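Local coordinates for alanine dehydrogenase/pyridine nucleotide transhydrogenase (Mycobacterium smegmatis str. MC2 155, PDB 3P2Y), which probably serves as the soluble, NAD(H)-binding alpha 1 subunit of a proton-translocating transhydrogenase that exchanges reducing equivalents between NADH and NADP, at residues Phe111-Pro114 with Arg115-Glu119; Pro336-Ala339 with Ser340-Tyr343. One frame throughout, in Å; residues are numbered along the deposited sequence.

Interaction 1. Residues Phe111-Pro114 with Arg115-Glu119; sequences FLAP and RTQPE
Ala113 opens a turn that Gln117 closes, with Pro114 and Arg115 at its corners. It is an alpha-turn: Gln117 N donates to Ala113 O, four residues back, at 2.8 Å with an N-H...O angle of 148°. The amide of Thr116 adds a weak i+3 bond to the same oxygen, its nitrogen 3.2 Å from Ala113 O. On the side-chain side, the methyl of Ala113 is flanked by two polar chains: Thr116 OG1 lies 3.4 Å from Ala113 CB, and Gln117 runs alongside the methyl, with CB, CG, CD and OE1 all near it. That course follows from chi1 of Gln117 (-66°), which sets CG beside the backbone N, and from the extended chain beyond. The Pro114 ring turns outward from the turn to Glu135, Ser136 and Ala133, while Arg115 meets Pro114 chiefly through the peptide and leads its guanidinium outward. One water ties the two limbs together, donating to Leu112 O at 2.9 Å and to Gln117 O at 2.7 Å. Ala113 takes the left-handed helical conformation, unusual for a residue with a side chain. The Glu135 carboxylate holds the amides before the turn, OE1 accepting from Leu112 N and OE2 from Ala113 N. Backbone bonds and a bridging water, more than apolar burial, thus define this surface turn leading from strand 107-110 into helix 118-126.

Interaction 2. Residues Pro336-Ala339 with Ser340-Tyr343; sequences PEHA and SELY
Ser340 reaches back one helical turn to Pro336, whose carbonyl oxygen receives two bonds from it. Ser340 OG donates to Pro336 O at 2.7 Å, in the carbonyl plane, while Ser340 N reaches Pro336 O at 3.0 Å from 48° above that plane. With chi1 at -57°, OG swings beside its own backbone N, so hydroxyl and amide can share the acceptor; OG also accepts from Val38 N. The next three i to i+4 bonds are regular: Glu341 N to Glu337 O, Leu342 N to His338 O and Tyr343 N to Ala339 O. Ala339 O also accepts a hydrogen bond from Gln152 NE2. Glu337 OE2 and Glu341 OE1 approach to 4.3 Å, but two waters each donate to both oxygens, and the other oxygen of Glu337 forms a salt bridge with Arg170 of the second subunit. Glu341 OE1 also lies at the edge of the His338 ring, in its plane, 3.8 Å from CD2, the carboxylate turned 88° to the ring. His338 ND1 pairs with Phe171 N of the second subunit. The waters and Arg170 probably ease the repulsion between the carboxylates; in these buried first two turns of helix 336-354, the backbone carbonyls of 336-339, Glu337, Ser340 OG and His338 ND1 all have partners.

How the interactions relate
Interaction 1 comes first along the chain, in the N-terminal domain, at the exit of strand 107-110 from the six-stranded parallel sheet. Interaction 2 follows much later, in the C-terminal part of the sequence, where helix 336-354 begins. Their centres are about 22 Å apart, yet the ends meet: Phe111 CE2 packs 3.5 Å from Tyr343 CE2, with ring planes at about 35°. Helix 148-167 touches both, since Phe111 and Tyr343 each rest on Ala148 and Gln152. Helix 336-354, though late in sequence, thereby packs against the N-terminal part of the fold, while its first two turns also face the second subunit; residues 111-119 touch no other chain of the assembly.

Interaction 1. Residues Phe111-Pro114 with Arg115-Glu119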
loop_
_atom_site.group_PDB
_atom_site.type_symbol
_atom_site.label_atom_id
_atom_site.label_comp_id
_atom_site.label_asym_id
_atom_site.label_seq_id
_atom_site.Cartn_x
_atom_site.Cartn_y
_atom_site.Cartn_z
ATOM N N PHE A 111 3.612 -16.533 21.491
ATOM C CA PHE A 111 4.492 -17.221 20.549
ATOM C C PHE A 111 5.783 -17.451 21.310
ATOM O O PHE A 111 6.373 -16.501 21.812
ATOM C CB PHE A 111 4.789 -16.390 19.302
ATOM C CG PHE A 111 3.626 -16.267 18.354
ATOM C CD1 PHE A 111 3.063 -17.392 17.757
ATOM C CD2 PHE A 111 3.110 -15.012 18.023
ATOM C CE1 PHE A 111 1.995 -17.273 16.844
ATOM C CE2 PHE A 111 2.049 -14.881 17.140
ATOM C CZ PHE A 111 1.467 -16.025 16.540
ATOM N N LEU A 112 6.183 -18.715 21.445
ATOM C CA LEU A 112 7.369 -19.058 22.224
ATOM C C LEU A 112 8.476 -19.716 21.421
ATOM O O LEU A 112 9.404 -20.267 22.015
ATOM C CB LEU A 112 7.011 -19.941 23.449
ATOM C CG LEU A 112 5.990 -19.328 24.407
ATOM C CD1 LEU A 112 5.566 -20.313 25.532
ATOM C CD2 LEU A 112 6.517 -18.038 25.024
ATOM N N ALA A 113 8.375 -19.701 20.092
ATOM C CA ALA A 113 9.435 -20.183 19.198
ATOM C C ALA A 113 9.992 -21.575 19.574
ATOM O O ALA A 113 11.209 -21.730 19.731
ATOM C CB ALA A 113 10.577 -19.138 19.124
ATOM N N PRO A 114 9.106 -22.579 19.740
ATOM C CA PRO A 114 9.572 -23.879 20.253
ATOM C C PRO A 114 10.656 -24.520 19.365
ATOM O O PRO A 114 11.551 -25.186 19.874
ATOM C CB PRO A 114 8.284 -24.732 20.306
ATOM C CG PRO A 114 7.336 -24.063 19.366
ATOM C CD PRO A 114 7.654 -22.585 19.496
ATOM N N ARG A 115 10.606 -24.288 18.060
ATOM C CA ARG A 115 11.626 -24.845 17.167
ATOM C C ARG A 115 12.954 -24.090 17.219
ATOM O O ARG A 115 14.020 -24.702 17.295
ATOM C CB ARG A 115 11.114 -24.875 15.729
ATOM C CG ARG A 115 9.711 -25.415 15.579
ATOM C CD ARG A 115 9.723 -26.881 15.314
ATOM N NE ARG A 115 8.422 -27.351 14.845
ATOM C CZ ARG A 115 8.250 -28.405 14.055
ATOM N NH1 ARG A 115 9.299 -29.092 13.611
ATOM N NH2 ARG A 115 7.026 -28.765 13.698
ATOM N N THR A 116 12.892 -22.773 17.197
ATOM C CA THR A 116 14.068 -21.957 16.945
ATOM C C THR A 116 14.712 -21.447 18.249
ATOM O O THR A 116 15.859 -20.981 18.243
ATOM C CB THR A 116 13.718 -20.783 16.023
ATOM O OG1 THR A 116 12.707 -19.979 16.641
ATOM C CG2 THR A 116 13.188 -21.287 14.661
ATOM N N GLN A 117 13.965 -21.536 19.348
ATOM C CA GLN A 117 14.456 -21.129 20.680
ATOM C C GLN A 117 14.188 -22.226 21.729
ATOM O O GLN A 117 13.470 -21.995 22.701
ATOM C CB GLN A 117 13.833 -19.790 21.099
ATOM C CG GLN A 117 14.250 -18.610 20.237
ATOM C CD GLN A 117 13.698 -17.269 20.714
ATOM O OE1 GLN A 117 13.089 -16.523 19.937
ATOM N NE2 GLN A 117 13.935 -16.945 21.974
ATOM N N PRO A 118 14.765 -23.428 21.535
ATOM C CA PRO A 118 14.495 -24.550 22.438
ATOM C C PRO A 118 14.887 -24.312 23.906
ATOM O O PRO A 118 14.246 -24.869 24.795
ATOM C CB PRO A 118 15.341 -25.682 21.841
ATOM C CG PRO A 118 16.393 -24.995 21.086
ATOM C CD PRO A 118 15.707 -23.833 20.475
ATOM N N GLU A 119 15.893 -23.473 24.149
ATOM C CA GLU A 119 16.313 -23.129 25.510
ATOM C C GLU A 119 15.231 -22.392 26.286
ATOM O O GLU A 119 15.222 -22.413 27.512
ATOM C CB GLU A 119 17.555 -22.236 25.509
ATOM C CG GLU A 119 18.871 -22.927 25.167
ATOM C CD GLU A 119 20.060 -21.955 25.240
ATOM O OE1 GLU A 119 19.837 -20.717 25.336
ATOM O OE2 GLU A 119 21.217 -22.421 25.193
HETATM O O HOH W 1 10.840 -22.502 23.172
#

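Interaction 2. Residues Pro336-Ala339 with Ser340-Tyr343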
loop_
_atom_site.group_PDB
_atom_site.type_symbol
_atom_site.label_atom_id
_atom_site.label_comp_id
_atom_site.label_asym_id
_atom_site.label_seq_id
_atom_site.Cartn_x
_atom_site.Cartn_y
_atom_site.Cartn_z
ATOM N N PRO A 336 -1.870 -3.359 13.040
ATOM C CA PRO A 336 -1.799 -3.963 14.373
ATOM C C PRO A 336 -3.111 -4.058 15.161
ATOM O O PRO A 336 -3.181 -4.832 16.109
ATOM C CB PRO A 336 -0.786 -3.050 15.100
ATOM C CG PRO A 336 -1.039 -1.693 14.501
ATOM C CD PRO A 336 -1.212 -2.033 12.986
ATOM N N GLU A 337 -4.126 -3.267 14.823
ATOM C CA GLU A 337 -5.352 -3.395 15.602
ATOM C C GLU A 337 -6.027 -4.703 15.245
ATOM O O GLU A 337 -6.345 -5.504 16.151
ATOM C CB GLU A 337 -6.339 -2.238 15.414
ATOM C CG GLU A 337 -7.699 -2.650 16.045
ATOM C CD GLU A 337 -8.733 -1.545 16.183
ATOM O OE1 GLU A 337 -8.503 -0.413 15.770
ATOM O OE2 GLU A 337 -9.816 -1.869 16.736
ATOM N N HIS A 338 -6.262 -4.951 13.959
ATOM C CA HIS A 338 -6.909 -6.247 13.641
ATOM C C HIS A 338 -5.996 -7.455 13.837
ATOM O O HIS A 338 -6.479 -8.504 14.247
ATOM C CB HIS A 338 -7.580 -6.263 12.265
ATOM C CG HIS A 338 -8.932 -5.625 12.247
ATOM N ND1 HIS A 338 -9.518 -5.173 11.082
ATOM C CD2 HIS A 338 -9.820 -5.365 13.241
ATOM C CE1 HIS A 338 -10.708 -4.665 11.356
ATOM N NE2 HIS A 338 -10.920 -4.776 12.658
ATOM N N ALA A 339 -4.685 -7.315 13.603
ATOM C CA ALA A 339 -3.779 -8.438 13.931
ATOM C C ALA A 339 -3.902 -8.750 15.433
ATOM O O ALA A 339 -4.029 -9.926 15.824
ATOM C CB ALA A 339 -2.310 -8.108 13.539
ATOM N N SER A 340 -3.893 -7.716 16.279
ATOM C CA SER A 340 -3.972 -7.966 17.732
ATOM C C SER A 340 -5.318 -8.473 18.166
ATOM O O SER A 340 -5.396 -9.257 19.104
ATOM C CB SER A 340 -3.660 -6.715 18.557
ATOM O OG SER A 340 -2.372 -6.237 18.214
ATOM N N GLU A 341 -6.385 -7.984 17.544
ATOM C CA GLU A 341 -7.733 -8.437 17.949
ATOM C C GLU A 341 -7.923 -9.910 17.650
ATOM O O GLU A 341 -8.421 -10.642 18.502
ATOM C CB GLU A 341 -8.810 -7.606 17.260
ATOM C CG GLU A 341 -10.239 -8.010 17.640
ATOM C CD GLU A 341 -11.276 -7.182 16.877
ATOM O OE1 GLU A 341 -11.092 -5.956 16.782
ATOM O OE2 GLU A 341 -12.272 -7.756 16.372
ATOM N N LEU A 342 -7.533 -10.344 16.458
ATOM C CA LEU A 342 -7.658 -11.755 16.099
ATOM C C LEU A 342 -6.792 -12.630 17.017
ATOM O O LEU A 342 -7.261 -13.666 17.501
ATOM C CB LEU A 342 -7.274 -11.964 14.641
ATOM C CG LEU A 342 -8.248 -11.262 13.676
ATOM C CD1 LEU A 342 -7.697 -11.402 12.268
ATOM C CD2 LEU A 342 -9.662 -11.822 13.764
ATOM N N TYR A 343 -5.544 -12.187 17.230
ATOM C CA TYR A 343 -4.596 -12.851 18.133
ATOM C C TYR A 343 -5.164 -12.939 19.547
ATOM O O TYR A 343 -5.060 -13.981 20.225
ATOM C CB TYR A 343 -3.243 -12.114 18.162
ATOM C CG TYR A 343 -2.217 -12.812 19.022
ATOM C CD1 TYR A 343 -1.917 -12.336 20.301
ATOM C CD2 TYR A 343 -1.533 -13.950 18.546
ATOM C CE1 TYR A 343 -0.957 -13.004 21.116
ATOM C CE2 TYR A 343 -0.606 -14.624 19.349
ATOM C CZ TYR A 343 -0.320 -14.128 20.625
ATOM O OH TYR A 343 0.626 -14.731 21.396
HETATM O O HOH W 2 -9.756 -4.109 18.455
HETATM O O HOH W 3 -12.010 -3.487 15.768
#